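Local coordinates for protein diphthine synthase (Entamoeba histolytica, PDB 3I4T) that probably methylates a modified histidine of elongation factor 2 with S-adenosylmethionine as donor, a step in diphthamide synthesis, at residues M209-N212 with Q213-Q217. Sequence-based numbering, arbitrary orientation.
Sequences MTIN and QCIEQ
The amide oxygen OE1 of Q213 is gripped by two donors of T210. The backbone N of T210 lies 3.0 Å from this OE1, in the carbonyl plane and with an N-H...O angle of 163°. The hydroxyl OG1 of T210 donates to the same OE1 over 3.1 Å, but from well off the C=O direction, 98° at the oxygen, and tilted out of the plane. In return, OG1 of T210 accepts the backbone N-H of Q213 at 3.0 Å, nearly straight. Two of these bonds, Q213 N to T210 OG1 and T210 N to Q213 OE1, make a capping box, with T210 as N-cap of helix 211-225; the hydroxyl bond is an addition to it. The torsions explain the fit: T210 keeps OG1 between its own backbone N and carbonyl carbon (chi1 63°), facing the first turn, while Q213 sets CG beside its backbone N and then runs extended, which carries its amide to T210, the two side chains slanting across each other.

Behind the cap, regular helical bonding begins with C214 N to T210 O at 2.9 Å, followed by I215 N to I211 O at 2.8 Å and E216 N to N212 O. On one flank, I211 and I215 run side by side, CG2 of I211 being 3.8 Å from CD1 of I215; the I215 side chain also packs on M254 and L257 of helix 254-257. M209 stays outside the helix, its SD 4.3 Å from CB of C214, and both residues pack on L184 of strand 180-187. N212 turns its ND2 to the carbonyl oxygens of L258 and Y260. Q217 OE1 is hydrogen-bonded to Y166 OH and Q217 NE2 to the C155 carbonyl oxygen, satisfying both ends of the amide.

With OG1 of T210 both donating and accepting, its hydroxyl proton is committed to Q213 OE1, which should fix the hydroxyl's rotation and hold the Q213 amide in place, while the Q213 backbone N-H at the helix start is satisfied by a side chain.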
ATOM      1  N   MET A 209      -0.192  17.381 -12.790  1.00 42.14           N
ATOM      2  CA  MET A 209       0.394  16.842 -14.006  1.00 40.85           C
ATOM      3  C   MET A 209      -0.488  15.735 -14.539  1.00 39.87           C
ATOM      4  O   MET A 209      -1.041  14.947 -13.773  1.00 39.48           O
ATOM      5  CB  MET A 209       1.810  16.322 -13.753  1.00 41.08           C
ATOM      6  CG  MET A 209       2.465  15.693 -14.977  1.00 40.86           C
ATOM      7  SD  MET A 209       4.152  15.181 -14.663  1.00 43.41           S
ATOM      8  CE  MET A 209       5.026  16.737 -14.849  1.00 41.80           C
ATOM      9  N   THR A 210      -0.610  15.692 -15.860  1.00 39.15           N
ATOM     10  CA  THR A 210      -1.358  14.650 -16.552  1.00 38.46           C
ATOM     11  C   THR A 210      -0.451  13.539 -17.054  1.00 38.03           C
ATOM     12  O   THR A 210       0.748  13.723 -17.257  1.00 38.04           O
ATOM     13  CB  THR A 210      -2.096  15.224 -17.785  1.00 38.72           C
ATOM     14  OG1 THR A 210      -1.129  15.713 -18.733  1.00 39.72           O
ATOM     15  CG2 THR A 210      -3.039  16.353 -17.385  1.00 37.17           C
ATOM     16  N   ILE A 211      -1.052  12.377 -17.271  1.00 37.74           N
ATOM     17  CA  ILE A 211      -0.428  11.283 -17.996  1.00 37.02           C
ATOM     18  C   ILE A 211       0.168  11.753 -19.330  1.00 37.20           C
ATOM     19  O   ILE A 211       1.267  11.321 -19.703  1.00 37.30           O
ATOM     20  CB  ILE A 211      -1.465  10.166 -18.217  1.00 37.07           C
ATOM     21  CG1 ILE A 211      -1.643   9.369 -16.921  1.00 37.26           C
ATOM     22  CG2 ILE A 211      -1.088   9.256 -19.391  1.00 36.29           C
ATOM     23  CD1 ILE A 211      -2.981   8.650 -16.804  1.00 38.22           C
ATOM     24  N   ASN A 212      -0.567  12.630 -20.031  1.00 37.16           N
ATOM     25  CA  ASN A 212      -0.156  13.192 -21.321  1.00 37.07           C
ATOM     26  C   ASN A 212       1.180  13.932 -21.220  1.00 37.33           C
ATOM     27  O   ASN A 212       2.114  13.654 -21.984  1.00 37.49           O
ATOM     28  CB  ASN A 212      -1.237  14.137 -21.884  1.00 36.87           C
ATOM     29  CG  ASN A 212      -2.633  13.511 -21.895  1.00 37.62           C
ATOM     30  OD1 ASN A 212      -3.432  13.748 -20.987  1.00 39.81           O
ATOM     31  ND2 ASN A 212      -2.929  12.716 -22.919  1.00 36.04           N
ATOM     32  N   GLN A 213       1.259  14.866 -20.268  1.00 37.37           N
ATOM     33  CA  GLN A 213       2.477  15.636 -20.001  1.00 37.55           C
ATOM     34  C   GLN A 213       3.590  14.751 -19.458  1.00 37.69           C
ATOM     35  O   GLN A 213       4.769  15.033 -19.673  1.00 38.04           O
ATOM     36  CB  GLN A 213       2.212  16.747 -18.989  1.00 37.41           C
ATOM     37  CG  GLN A 213       1.260  17.808 -19.448  1.00 38.04           C
ATOM     38  CD  GLN A 213       0.744  18.657 -18.296  1.00 39.37           C
ATOM     39  OE1 GLN A 213       0.231  18.142 -17.297  1.00 39.63           O
ATOM     40  NE2 GLN A 213       0.871  19.968 -18.435  1.00 39.21           N
ATOM     41  N   CYS A 214       3.212  13.699 -18.736  1.00 37.60           N
ATOM     42  CA  CYS A 214       4.171  12.730 -18.219  1.00 37.51           C
ATOM     43  C   CYS A 214       4.833  11.954 -19.353  1.00 37.02           C
ATOM     44  O   CYS A 214       6.053  11.866 -19.415  1.00 36.84           O
ATOM     45  CB  CYS A 214       3.492  11.750 -17.253  1.00 37.63           C
ATOM     46  SG  CYS A 214       4.587  10.374 -16.763  1.00 39.38           S
ATOM     47  N   ILE A 215       4.017  11.381 -20.237  1.00 36.68           N
ATOM     48  CA  ILE A 215       4.525  10.609 -21.373  1.00 36.24           C
ATOM     49  C   ILE A 215       5.351  11.505 -22.286  1.00 36.89           C
ATOM     50  O   ILE A 215       6.398  11.103 -22.761  1.00 37.22           O
ATOM     51  CB  ILE A 215       3.375   9.910 -22.157  1.00 35.90           C
ATOM     52  CG1 ILE A 215       2.732   8.801 -21.315  1.00 33.44           C
ATOM     53  CG2 ILE A 215       3.869   9.351 -23.483  1.00 35.19           C
ATOM     54  CD1 ILE A 215       1.496   8.204 -21.935  1.00 31.16           C
ATOM     55  N   GLU A 216       4.899  12.729 -22.505  1.00 37.74           N
ATOM     56  CA  GLU A 216       5.644  13.662 -23.338  1.00 39.05           C
ATOM     57  C   GLU A 216       7.070  13.812 -22.816  1.00 38.93           C
ATOM     58  O   GLU A 216       8.029  13.653 -23.569  1.00 39.25           O
ATOM     59  CB  GLU A 216       4.943  15.028 -23.380  1.00 39.77           C
ATOM     60  CG  GLU A 216       5.460  15.978 -24.447  1.00 42.42           C
ATOM     61  CD  GLU A 216       5.083  17.428 -24.154  1.00 48.06           C
ATOM     62  OE1 GLU A 216       5.390  17.915 -23.034  1.00 49.23           O
ATOM     63  OE2 GLU A 216       4.482  18.086 -25.043  1.00 49.85           O
ATOM     64  N   GLN A 217       7.196  14.099 -21.523  1.00 38.88           N
ATOM     65  CA  GLN A 217       8.500  14.317 -20.901  1.00 38.65           C
ATOM     66  C   GLN A 217       9.388  13.065 -20.953  1.00 38.95           C
ATOM     67  O   GLN A 217      10.581  13.164 -21.248  1.00 38.89           O
ATOM     68  CB  GLN A 217       8.334  14.785 -19.452  1.00 38.31           C
ATOM     69  CG  GLN A 217       9.561  15.507 -18.929  1.00 37.28           C
ATOM     70  CD  GLN A 217       9.540  15.710 -17.430  1.00 34.64           C
ATOM     71  OE1 GLN A 217      10.182  14.963 -16.690  1.00 34.18           O
ATOM     72  NE2 GLN A 217       8.823  16.730 -16.974  1.00 31.30           N
TER